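PDB 7LHV: sulfate transporter 4.1, chloroplastic from Arabidopsis thaliana, which carries sulfate across the membrane together with protons, as a symporter of the SLC26/SulP family that may regulate sulfate assimilation. Local coordinates for residues Ser205-Gly211 / Leu464-Ser469; Thr213-Ile218 / Gly444-Tyr448; Ser236-Val240 / Thr472-Ile477. All blocks are in the same frame, centred on the assembly; numbering follows the deposited sequence.

Contact 1 of 3, residues Ser205-Gly211 / Leu464-Ser469; sequences SHSVISG and LWTITS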
ATOM      1  N   SER A 205      11.007  -3.933   0.781  1.00 51.43           N
ATOM      2  CA  SER A 205      12.241  -4.066   1.537  1.00 51.43           C
ATOM      3  C   SER A 205      13.189  -5.042   0.856  1.00 51.43           C
ATOM      4  O   SER A 205      12.770  -5.958   0.146  1.00 51.43           O
ATOM      5  CB  SER A 205      11.947  -4.531   2.961  1.00 51.43           C
ATOM      6  OG  SER A 205      11.436  -5.848   2.971  1.00 51.43           O
ATOM      7  N   HIS A 206      14.487  -4.828   1.070  1.00 53.13           N
ATOM      8  CA  HIS A 206      15.479  -5.711   0.470  1.00 53.13           C
ATOM      9  C   HIS A 206      15.450  -7.097   1.095  1.00 53.13           C
ATOM     10  O   HIS A 206      15.837  -8.073   0.444  1.00 53.13           O
ATOM     11  CB  HIS A 206      16.875  -5.104   0.597  1.00 53.13           C
ATOM     12  CG  HIS A 206      17.956  -5.957   0.011  1.00 53.13           C
ATOM     13  ND1 HIS A 206      18.019  -6.258  -1.333  1.00 53.13           N
ATOM     14  CD2 HIS A 206      19.012  -6.578   0.586  1.00 53.13           C
ATOM     15  CE1 HIS A 206      19.069  -7.026  -1.560  1.00 53.13           C
ATOM     16  NE2 HIS A 206      19.689  -7.233  -0.412  1.00 53.13           N
ATOM     17  N   SER A 207      15.005  -7.210   2.347  1.00 50.88           N
ATOM     18  CA  SER A 207      14.896  -8.523   2.975  1.00 50.88           C
ATOM     19  C   SER A 207      13.868  -9.389   2.261  1.00 50.88           C
ATOM     20  O   SER A 207      14.087 -10.589   2.064  1.00 50.88           O
ATOM     21  CB  SER A 207      14.532  -8.369   4.448  1.00 50.88           C
ATOM     22  OG  SER A 207      15.401  -7.455   5.087  1.00 50.88           O
ATOM     23  N   VAL A 208      12.739  -8.797   1.876  1.00 48.57           N
ATOM     24  CA  VAL A 208      11.709  -9.542   1.162  1.00 48.57           C
ATOM     25  C   VAL A 208      12.243 -10.045  -0.173  1.00 48.57           C
ATOM     26  O   VAL A 208      12.050 -11.212  -0.539  1.00 48.57           O
ATOM     27  CB  VAL A 208      10.459  -8.663   0.983  1.00 48.57           C
ATOM     28  CG1 VAL A 208       9.607  -9.171  -0.154  1.00 48.57           C
ATOM     29  CG2 VAL A 208       9.659  -8.621   2.269  1.00 48.57           C
ATOM     30  N   ILE A 209      12.934  -9.177  -0.912  1.00 50.07           N
ATOM     31  CA  ILE A 209      13.493  -9.565  -2.203  1.00 50.07           C
ATOM     32  C   ILE A 209      14.542 -10.653  -2.025  1.00 50.07           C
ATOM     33  O   ILE A 209      14.597 -11.612  -2.801  1.00 50.07           O
ATOM     34  CB  ILE A 209      14.072  -8.336  -2.924  1.00 50.07           C
ATOM     35  CG1 ILE A 209      12.985  -7.286  -3.139  1.00 50.07           C
ATOM     36  CG2 ILE A 209      14.687  -8.739  -4.247  1.00 50.07           C
ATOM     37  CD1 ILE A 209      13.524  -5.921  -3.471  1.00 50.07           C
ATOM     38  N   SER A 210      15.393 -10.522  -1.005  1.00 49.00           N
ATOM     39  CA  SER A 210      16.428 -11.522  -0.767  1.00 49.00           C
ATOM     40  C   SER A 210      15.825 -12.876  -0.418  1.00 49.00           C
ATOM     41  O   SER A 210      16.283 -13.912  -0.913  1.00 49.00           O
ATOM     42  CB  SER A 210      17.364 -11.051   0.341  1.00 49.00           C
ATOM     43  OG  SER A 210      18.321 -12.046   0.655  1.00 49.00           O
ATOM     44  N   GLY A 211      14.797 -12.891   0.432  1.00 48.15           N
ATOM     45  CA  GLY A 211      14.156 -14.153   0.770  1.00 48.15           C
ATOM     46  C   GLY A 211      13.467 -14.792  -0.417  1.00 48.15           C
ATOM     47  O   GLY A 211      13.570 -16.004  -0.633  1.00 48.15           O
ATOM     48  N   LEU A 464      10.807 -10.931   8.315  1.00 48.23           N
ATOM     49  CA  LEU A 464      10.290 -10.759   6.960  1.00 48.23           C
ATOM     50  C   LEU A 464      10.999 -11.688   5.982  1.00 48.23           C
ATOM     51  O   LEU A 464      10.359 -12.336   5.144  1.00 48.23           O
ATOM     52  CB  LEU A 464      10.444  -9.304   6.518  1.00 48.23           C
ATOM     53  CG  LEU A 464       9.405  -8.308   7.025  1.00 48.23           C
ATOM     54  CD1 LEU A 464       9.715  -6.918   6.506  1.00 48.23           C
ATOM     55  CD2 LEU A 464       8.018  -8.742   6.605  1.00 48.23           C
ATOM     56  N   TRP A 465      12.326 -11.769   6.080  1.00 49.18           N
ATOM     57  CA  TRP A 465      13.101 -12.630   5.194  1.00 49.18           C
ATOM     58  C   TRP A 465      12.679 -14.082   5.350  1.00 49.18           C
ATOM     59  O   TRP A 465      12.428 -14.780   4.361  1.00 49.18           O
ATOM     60  CB  TRP A 465      14.591 -12.469   5.501  1.00 49.18           C
ATOM     61  CG  TRP A 465      15.517 -13.191   4.570  1.00 49.18           C
ATOM     62  CD1 TRP A 465      16.141 -12.670   3.478  1.00 49.18           C
ATOM     63  CD2 TRP A 465      15.930 -14.559   4.651  1.00 49.18           C
ATOM     64  NE1 TRP A 465      16.915 -13.625   2.871  1.00 49.18           N
ATOM     65  CE2 TRP A 465      16.801 -14.796   3.572  1.00 49.18           C
ATOM     66  CE3 TRP A 465      15.647 -15.608   5.528  1.00 49.18           C
ATOM     67  CZ2 TRP A 465      17.389 -16.035   3.346  1.00 49.18           C
ATOM     68  CZ3 TRP A 465      16.232 -16.837   5.301  1.00 49.18           C
ATOM     69  CH2 TRP A 465      17.093 -17.040   4.220  1.00 49.18           C
ATOM     70  N   THR A 466      12.576 -14.549   6.596  1.00 48.07           N
ATOM     71  CA  THR A 466      12.228 -15.943   6.846  1.00 48.07           C
ATOM     72  C   THR A 466      10.816 -16.258   6.372  1.00 48.07           C
ATOM     73  O   THR A 466      10.582 -17.304   5.755  1.00 48.07           O
ATOM     74  CB  THR A 466      12.371 -16.258   8.333  1.00 48.07           C
ATOM     75  OG1 THR A 466      13.695 -15.930   8.763  1.00 48.07           O
ATOM     76  CG2 THR A 466      12.119 -17.731   8.584  1.00 48.07           C
ATOM     77  N   ILE A 467       9.860 -15.366   6.647  1.00 45.88           N
ATOM     78  CA  ILE A 467       8.482 -15.610   6.233  1.00 45.88           C
ATOM     79  C   ILE A 467       8.386 -15.671   4.717  1.00 45.88           C
ATOM     80  O   ILE A 467       7.774 -16.585   4.152  1.00 45.88           O
ATOM     81  CB  ILE A 467       7.550 -14.534   6.818  1.00 45.88           C
ATOM     82  CG1 ILE A 467       7.237 -14.836   8.282  1.00 45.88           C
ATOM     83  CG2 ILE A 467       6.266 -14.440   6.014  1.00 45.88           C
ATOM     84  CD1 ILE A 467       6.569 -13.694   9.005  1.00 45.88           C
ATOM     85  N   THR A 468       9.000 -14.702   4.029  1.00 44.96           N
ATOM     86  CA  THR A 468       8.932 -14.690   2.573  1.00 44.96           C
ATOM     87  C   THR A 468       9.594 -15.926   1.983  1.00 44.96           C
ATOM     88  O   THR A 468       9.041 -16.559   1.074  1.00 44.96           O
ATOM     89  CB  THR A 468       9.586 -13.423   2.025  1.00 44.96           C
ATOM     90  OG1 THR A 468       9.041 -12.281   2.694  1.00 44.96           O
ATOM     91  CG2 THR A 468       9.318 -13.296   0.541  1.00 44.96           C
ATOM     92  N   SER A 469      10.767 -16.301   2.500  1.00 47.09           N
ATOM     93  CA  SER A 469      11.468 -17.466   1.976  1.00 47.09           C
ATOM     94  C   SER A 469      10.660 -18.738   2.186  1.00 47.09           C
ATOM     95  O   SER A 469      10.498 -19.541   1.261  1.00 47.09           O
ATOM     96  CB  SER A 469      12.839 -17.586   2.639  1.00 47.09           C
ATOM     97  OG  SER A 469      13.474 -18.795   2.271  1.00 47.09           O
TER
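Trp465 presents the edge of its indole to Ser210 and one face to Gly211. Its NE1 gives a hydrogen bond to Ser210 OG at 3.1 Å, with the hydroxyl oxygen almost in the ring plane, where an indole N-H points. CG of Trp465 lies anti to the backbone N (chi1 -174°), which swings the ring across the neighbouring helix. There Gly211 CA sits over the five-membered ring, 3.7 Å from its centroid, in a CH-pi contact. Glycine suits this place because no side chain separates its backbone from the indole. Elsewhere in the contact, Val208 and Thr468 cross at about a right angle: Val208 CG2 meets Thr468 OG1 at 3.7 Å, while Thr468 CG2 lies against Val208 O. Thr468 OG1 itself donates to Leu464 O at 2.8 Å, reaching that carbonyl from the face opposite Thr468 N. The two helix segments cross at -34°, with axes 7.7 Å apart. Val208 also touches a bound sphingosine phosphate lipid, and Ser205 packs on Phe539 of the second subunit. Small residues thus bring the helices close, and the polar hydrogens of Thr468 and Trp465 are satisfied by protein acceptors in a largely buried interface, probably within the membrane.

Contact 2 of 3, residues Thr213-Ile218 / Gly444-Tyr448; sequences TSASAI and GLVDY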
ATOM      1  N   THR A 213      14.261 -14.372  -3.561  1.00 48.81           N
ATOM      2  CA  THR A 213      15.301 -14.842  -4.469  1.00 48.81           C
ATOM      3  C   THR A 213      15.945 -16.129  -3.967  1.00 48.81           C
ATOM      4  O   THR A 213      16.238 -17.027  -4.761  1.00 48.81           O
ATOM      5  CB  THR A 213      16.350 -13.751  -4.664  1.00 48.81           C
ATOM      6  OG1 THR A 213      15.719 -12.575  -5.185  1.00 48.81           O
ATOM      7  CG2 THR A 213      17.417 -14.207  -5.637  1.00 48.81           C
ATOM      8  N   SER A 214      16.183 -16.239  -2.657  1.00 48.11           N
ATOM      9  CA  SER A 214      16.751 -17.470  -2.116  1.00 48.11           C
ATOM     10  C   SER A 214      15.808 -18.653  -2.315  1.00 48.11           C
ATOM     11  O   SER A 214      16.237 -19.746  -2.716  1.00 48.11           O
ATOM     12  CB  SER A 214      17.075 -17.289  -0.636  1.00 48.11           C
ATOM     13  OG  SER A 214      17.903 -16.163  -0.435  1.00 48.11           O
ATOM     14  N   ALA A 215      14.518 -18.455  -2.034  1.00 49.21           N
ATOM     15  CA  ALA A 215      13.554 -19.528  -2.250  1.00 49.21           C
ATOM     16  C   ALA A 215      13.470 -19.901  -3.724  1.00 49.21           C
ATOM     17  O   ALA A 215      13.378 -21.085  -4.069  1.00 49.21           O
ATOM     18  CB  ALA A 215      12.185 -19.118  -1.718  1.00 49.21           C
ATOM     19  N   SER A 216      13.505 -18.902  -4.610  1.00 49.61           N
ATOM     20  CA  SER A 216      13.494 -19.182  -6.039  1.00 49.61           C
ATOM     21  C   SER A 216      14.728 -19.966  -6.458  1.00 49.61           C
ATOM     22  O   SER A 216      14.646 -20.848  -7.315  1.00 49.61           O
ATOM     23  CB  SER A 216      13.394 -17.879  -6.829  1.00 49.61           C
ATOM     24  OG  SER A 216      12.120 -17.286  -6.668  1.00 49.61           O
ATOM     25  N   ALA A 217      15.887 -19.650  -5.879  1.00 47.05           N
ATOM     26  CA  ALA A 217      17.103 -20.386  -6.206  1.00 47.05           C
ATOM     27  C   ALA A 217      16.998 -21.843  -5.779  1.00 47.05           C
ATOM     28  O   ALA A 217      17.399 -22.749  -6.523  1.00 47.05           O
ATOM     29  CB  ALA A 217      18.310 -19.723  -5.550  1.00 47.05           C
ATOM     30  N   ILE A 218      16.463 -22.091  -4.583  1.00 47.99           N
ATOM     31  CA  ILE A 218      16.287 -23.473  -4.137  1.00 47.99           C
ATOM     32  C   ILE A 218      15.309 -24.209  -5.048  1.00 47.99           C
ATOM     33  O   ILE A 218      15.529 -25.372  -5.410  1.00 47.99           O
ATOM     34  CB  ILE A 218      15.841 -23.515  -2.665  1.00 47.99           C
ATOM     35  CG1 ILE A 218      16.977 -23.053  -1.757  1.00 47.99           C
ATOM     36  CG2 ILE A 218      15.413 -24.916  -2.277  1.00 47.99           C
ATOM     37  CD1 ILE A 218      16.571 -22.890  -0.317  1.00 47.99           C
ATOM     38  N   GLY A 444      24.875 -19.465  -5.990  1.00 54.61           N
ATOM     39  CA  GLY A 444      25.232 -18.184  -5.417  1.00 54.61           C
ATOM     40  C   GLY A 444      24.066 -17.282  -5.087  1.00 54.61           C
ATOM     41  O   GLY A 444      24.266 -16.248  -4.442  1.00 54.61           O
ATOM     42  N   LEU A 445      22.858 -17.640  -5.517  1.00 53.09           N
ATOM     43  CA  LEU A 445      21.670 -16.856  -5.219  1.00 53.09           C
ATOM     44  C   LEU A 445      21.036 -17.210  -3.880  1.00 53.09           C
ATOM     45  O   LEU A 445      20.183 -16.456  -3.403  1.00 53.09           O
ATOM     46  CB  LEU A 445      20.630 -17.024  -6.328  1.00 53.09           C
ATOM     47  CG  LEU A 445      21.035 -16.599  -7.738  1.00 53.09           C
ATOM     48  CD1 LEU A 445      19.864 -16.743  -8.691  1.00 53.09           C
ATOM     49  CD2 LEU A 445      21.559 -15.176  -7.739  1.00 53.09           C
ATOM     50  N   VAL A 446      21.428 -18.323  -3.262  1.00 55.37           N
ATOM     51  CA  VAL A 446      20.921 -18.685  -1.941  1.00 55.37           C
ATOM     52  C   VAL A 446      21.689 -17.831  -0.937  1.00 55.37           C
ATOM     53  O   VAL A 446      22.783 -18.190  -0.499  1.00 55.37           O
ATOM     54  CB  VAL A 446      21.076 -20.178  -1.650  1.00 55.37           C
ATOM     55  CG1 VAL A 446      20.469 -20.516  -0.303  1.00 55.37           C
ATOM     56  CG2 VAL A 446      20.422 -20.997  -2.746  1.00 55.37           C
ATOM     57  N   ASP A 447      21.111 -16.692  -0.576  1.00 59.15           N
ATOM     58  CA  ASP A 447      21.849 -15.630   0.097  1.00 59.15           C
ATOM     59  C   ASP A 447      21.564 -15.662   1.599  1.00 59.15           C
ATOM     60  O   ASP A 447      20.866 -14.818   2.158  1.00 59.15           O
ATOM     61  CB  ASP A 447      21.502 -14.287  -0.534  1.00 59.15           C
ATOM     62  CG  ASP A 447      22.375 -13.166  -0.039  1.00 59.15           C
ATOM     63  OD1 ASP A 447      23.561 -13.115  -0.426  1.00 59.15           O
ATOM     64  OD2 ASP A 447      21.868 -12.314   0.705  1.00 59.15           O
ATOM     65  N   TYR A 448      22.130 -16.680   2.250  1.00 61.46           N
ATOM     66  CA  TYR A 448      21.994 -16.844   3.692  1.00 61.46           C
ATOM     67  C   TYR A 448      22.857 -15.869   4.482  1.00 61.46           C
ATOM     68  O   TYR A 448      22.611 -15.674   5.680  1.00 61.46           O
ATOM     69  CB  TYR A 448      22.351 -18.275   4.098  1.00 61.46           C
ATOM     70  CG  TYR A 448      23.752 -18.687   3.711  1.00 61.46           C
ATOM     71  CD1 TYR A 448      24.034 -19.151   2.434  1.00 61.46           C
ATOM     72  CD2 TYR A 448      24.795 -18.608   4.622  1.00 61.46           C
ATOM     73  CE1 TYR A 448      25.312 -19.524   2.076  1.00 61.46           C
ATOM     74  CE2 TYR A 448      26.078 -18.978   4.274  1.00 61.46           C
ATOM     75  CZ  TYR A 448      26.330 -19.436   2.998  1.00 61.46           C
ATOM     76  OH  TYR A 448      27.605 -19.808   2.646  1.00 61.46           O
TER
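A non-helical linker between helices 431-443 and 448-457 lies here against helix 206-229 of the membrane domain; by comparison with SLC26 relatives, both sides of the contact probably lie within the gate domain. Although the surrounding sequence is predicted to be membrane-spanning, residues 444-447 are not regular helix, so their backbone N-H groups can find partners outside the linker. Asp447 N does so, donating to Ser214 OG at 3.3 Å with an N-H...O angle of 160°. Ser214 OG stands beside its own backbone N (chi1 -54°), a position from which it can also bond to Ser210 O one turn earlier. The hydroxyl therefore links the helix backbone to the linker backbone, a task that suits the short, two-way hydrogen-bonding side chain of serine. The apolar part of the contact is centred on Ala217, whose methyl fits between two linker side chains: its CB lies 3.6 Å from Leu445 CB and 3.7 Å from Val446 CG2. The small methyl of Ala217 suits this close approach, with Ser214 CA and Val446 CA 4.3 Å apart. Leu445 also lies about 4 Å, measured from its side chain, from a bound sulfate ion. On the next residue of the helix, Ile218 crosses Val446 at about a right angle, and Ile218 CG1 meets Val446 CG2 at 4.1 Å.

Contact 3 of 3, residues Ser236-Val240 / Thr472-Ile477; sequences SSKIV and TLFFGI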
ATOM      1  N   SER A 236       6.398 -28.497 -10.801  1.00 72.25           N
ATOM      2  CA  SER A 236       5.714 -27.607  -9.875  1.00 72.25           C
ATOM      3  C   SER A 236       6.718 -26.615  -9.307  1.00 72.25           C
ATOM      4  O   SER A 236       7.931 -26.815  -9.392  1.00 72.25           O
ATOM      5  CB  SER A 236       5.025 -28.383  -8.749  1.00 72.25           C
ATOM      6  OG  SER A 236       3.879 -29.065  -9.233  1.00 72.25           O
ATOM      7  N   SER A 237       6.187 -25.541  -8.732  1.00 67.30           N
ATOM      8  CA  SER A 237       6.986 -24.504  -8.098  1.00 67.30           C
ATOM      9  C   SER A 237       7.036 -24.648  -6.583  1.00 67.30           C
ATOM     10  O   SER A 237       7.512 -23.736  -5.899  1.00 67.30           O
ATOM     11  CB  SER A 237       6.450 -23.122  -8.475  1.00 67.30           C
ATOM     12  OG  SER A 237       7.140 -22.104  -7.777  1.00 67.30           O
ATOM     13  N   LYS A 238       6.547 -25.758  -6.043  1.00 64.00           N
ATOM     14  CA  LYS A 238       6.546 -26.014  -4.613  1.00 64.00           C
ATOM     15  C   LYS A 238       7.459 -27.191  -4.297  1.00 64.00           C
ATOM     16  O   LYS A 238       7.593 -28.123  -5.093  1.00 64.00           O
ATOM     17  CB  LYS A 238       5.132 -26.299  -4.106  1.00 64.00           C
ATOM     18  CG  LYS A 238       4.090 -25.308  -4.588  1.00 64.00           C
ATOM     19  CD  LYS A 238       2.695 -25.753  -4.194  1.00 64.00           C
ATOM     20  CE  LYS A 238       1.647 -24.770  -4.683  1.00 64.00           C
ATOM     21  NZ  LYS A 238       1.554 -24.772  -6.168  1.00 64.00           N
ATOM     22  N   ILE A 239       8.089 -27.139  -3.122  1.00 64.32           N
ATOM     23  CA  ILE A 239       9.093 -28.140  -2.774  1.00 64.32           C
ATOM     24  C   ILE A 239       8.453 -29.498  -2.518  1.00 64.32           C
ATOM     25  O   ILE A 239       9.004 -30.538  -2.901  1.00 64.32           O
ATOM     26  CB  ILE A 239       9.913 -27.669  -1.561  1.00 64.32           C
ATOM     27  CG1 ILE A 239      10.599 -26.348  -1.881  1.00 64.32           C
ATOM     28  CG2 ILE A 239      10.946 -28.711  -1.176  1.00 64.32           C
ATOM     29  CD1 ILE A 239      11.466 -26.390  -3.111  1.00 64.32           C
ATOM     30  N   VAL A 240       7.299 -29.518  -1.849  1.00 68.61           N
ATOM     31  CA  VAL A 240       6.697 -30.789  -1.449  1.00 68.61           C
ATOM     32  C   VAL A 240       6.336 -31.663  -2.648  1.00 68.61           C
ATOM     33  O   VAL A 240       6.711 -32.846  -2.655  1.00 68.61           O
ATOM     34  CB  VAL A 240       5.504 -30.540  -0.512  1.00 68.61           C
ATOM     35  CG1 VAL A 240       4.811 -31.844  -0.177  1.00 68.61           C
ATOM     36  CG2 VAL A 240       5.966 -29.838   0.753  1.00 68.61           C
ATOM     37  N   THR A 472       7.427 -18.725  -0.069  1.00 47.53           N
ATOM     38  CA  THR A 472       7.762 -18.969  -1.466  1.00 47.53           C
ATOM     39  C   THR A 472       8.241 -20.398  -1.684  1.00 47.53           C
ATOM     40  O   THR A 472       7.978 -20.984  -2.740  1.00 47.53           O
ATOM     41  CB  THR A 472       8.821 -17.971  -1.932  1.00 47.53           C
ATOM     42  OG1 THR A 472       8.391 -16.641  -1.623  1.00 47.53           O
ATOM     43  CG2 THR A 472       9.045 -18.085  -3.425  1.00 47.53           C
ATOM     44  N   LEU A 473       8.927 -20.979  -0.701  1.00 49.54           N
ATOM     45  CA  LEU A 473       9.404 -22.349  -0.835  1.00 49.54           C
ATOM     46  C   LEU A 473       8.247 -23.340  -0.832  1.00 49.54           C
ATOM     47  O   LEU A 473       8.164 -24.214  -1.705  1.00 49.54           O
ATOM     48  CB  LEU A 473      10.381 -22.660   0.297  1.00 49.54           C
ATOM     49  CG  LEU A 473      11.518 -23.631   0.007  1.00 49.54           C
ATOM     50  CD1 LEU A 473      12.471 -23.042  -1.009  1.00 49.54           C
ATOM     51  CD2 LEU A 473      12.244 -23.992   1.290  1.00 49.54           C
ATOM     52  N   PHE A 474       7.338 -23.220   0.134  1.00 50.20           N
ATOM     53  CA  PHE A 474       6.289 -24.217   0.311  1.00 50.20           C
ATOM     54  C   PHE A 474       5.051 -23.927  -0.525  1.00 50.20           C
ATOM     55  O   PHE A 474       4.413 -24.856  -1.027  1.00 50.20           O
ATOM     56  CB  PHE A 474       5.915 -24.324   1.789  1.00 50.20           C
ATOM     57  CG  PHE A 474       6.923 -25.065   2.606  1.00 50.20           C
ATOM     58  CD1 PHE A 474       6.974 -26.446   2.576  1.00 50.20           C
ATOM     59  CD2 PHE A 474       7.833 -24.383   3.391  1.00 50.20           C
ATOM     60  CE1 PHE A 474       7.907 -27.133   3.321  1.00 50.20           C
ATOM     61  CE2 PHE A 474       8.767 -25.066   4.139  1.00 50.20           C
ATOM     62  CZ  PHE A 474       8.805 -26.441   4.104  1.00 50.20           C
ATOM     63  N   PHE A 475       4.695 -22.660  -0.679  1.00 53.82           N
ATOM     64  CA  PHE A 475       3.587 -22.262  -1.526  1.00 53.82           C
ATOM     65  C   PHE A 475       4.139 -21.756  -2.855  1.00 53.82           C
ATOM     66  O   PHE A 475       5.337 -21.851  -3.131  1.00 53.82           O
ATOM     67  CB  PHE A 475       2.729 -21.225  -0.801  1.00 53.82           C
ATOM     68  CG  PHE A 475       2.217 -21.694   0.530  1.00 53.82           C
ATOM     69  CD1 PHE A 475       1.042 -22.417   0.618  1.00 53.82           C
ATOM     70  CD2 PHE A 475       2.920 -21.426   1.690  1.00 53.82           C
ATOM     71  CE1 PHE A 475       0.577 -22.855   1.840  1.00 53.82           C
ATOM     72  CE2 PHE A 475       2.458 -21.862   2.913  1.00 53.82           C
ATOM     73  CZ  PHE A 475       1.286 -22.578   2.988  1.00 53.82           C
ATOM     74  N   GLY A 476       3.269 -21.214  -3.693  1.00 58.37           N
ATOM     75  CA  GLY A 476       3.683 -20.802  -5.017  1.00 58.37           C
ATOM     76  C   GLY A 476       4.580 -19.580  -5.000  1.00 58.37           C
ATOM     77  O   GLY A 476       4.778 -18.911  -3.985  1.00 58.37           O
ATOM     78  N   ILE A 477       5.160 -19.302  -6.168  1.00 58.68           N
ATOM     79  CA  ILE A 477       5.908 -18.062  -6.351  1.00 58.68           C
ATOM     80  C   ILE A 477       4.982 -16.863  -6.208  1.00 58.68           C
ATOM     81  O   ILE A 477       5.328 -15.862  -5.573  1.00 58.68           O
ATOM     82  CB  ILE A 477       6.618 -18.065  -7.717  1.00 58.68           C
ATOM     83  CG1 ILE A 477       7.891 -18.907  -7.662  1.00 58.68           C
ATOM     84  CG2 ILE A 477       6.943 -16.649  -8.155  1.00 58.68           C
ATOM     85  CD1 ILE A 477       8.381 -19.330  -9.024  1.00 58.68           C
TER
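Ser237 faces Ile477 across the contact, its hydroxyl carried there by a side chain extended away from the backbone N (chi1 175°). OG lies alongside the end of the isoleucine, near both CG1 and CD1, and the compact serine lets the two chains come close at this buried point. Ile477 and Ser237 are further enclosed by helix 153-166, through Leu157 and Leu158 on the one and Asn161 on the other. Lys238 follows, and here it is the aliphatic part of a long side chain that does the touching: CB is 3.5 Å from Phe474 O, CG and CD run on past the same oxygen, and CE comes within 4.0 Å of Gly476 N. A bend at the last torsion then turns the ammonium end out of the line of the chain. Lys238 is also the N-cap residue of helix 239-249, so the contact joins the start of that helix to the end of helix 459-474, just where the chain breaks before helix 477-496. Ile239 uses this arrangement directly. As a first-turn residue its N-H has no carbonyl within its own helix to bind, and it donates instead to Leu473 O at 3.3 Å, lying nearly along the C=O axis. Its side chain crosses that of Leu473 at a slant, with Ile239 CG1 3.4 Å from Leu473 CG, two branched apolar chains that are joined by Leu222 of helix 206-229 on the isoleucine and Ile218 on the leucine. Last comes Val240, out on the surface, whose CG2 meets the edge of the Phe474 ring, in its plane, 4.0 Å from CD1.

How the contacts relate
Contacts 1 and 2 share helix 206-229, and contacts 1 and 3 share helix 459-474, so the three follow one bundle of membrane helices. Their centres lie 11 Å (1 and 2), 13 Å (2 and 3) and 15 Å (1 and 3) apart. Along the chain, contact 2 is nested within the loop closed by contact 1, whereas contact 3 alternates with both. Contacts 1 and 2 meet where Trp465 CZ2 approaches Ser214 OG, and contacts 2 and 3 where Ile218 packs on Leu473. Parts of the sequence more than 220 residues apart are thereby packed into one unit, probably part of the gate domain by comparison with SLC26 relatives.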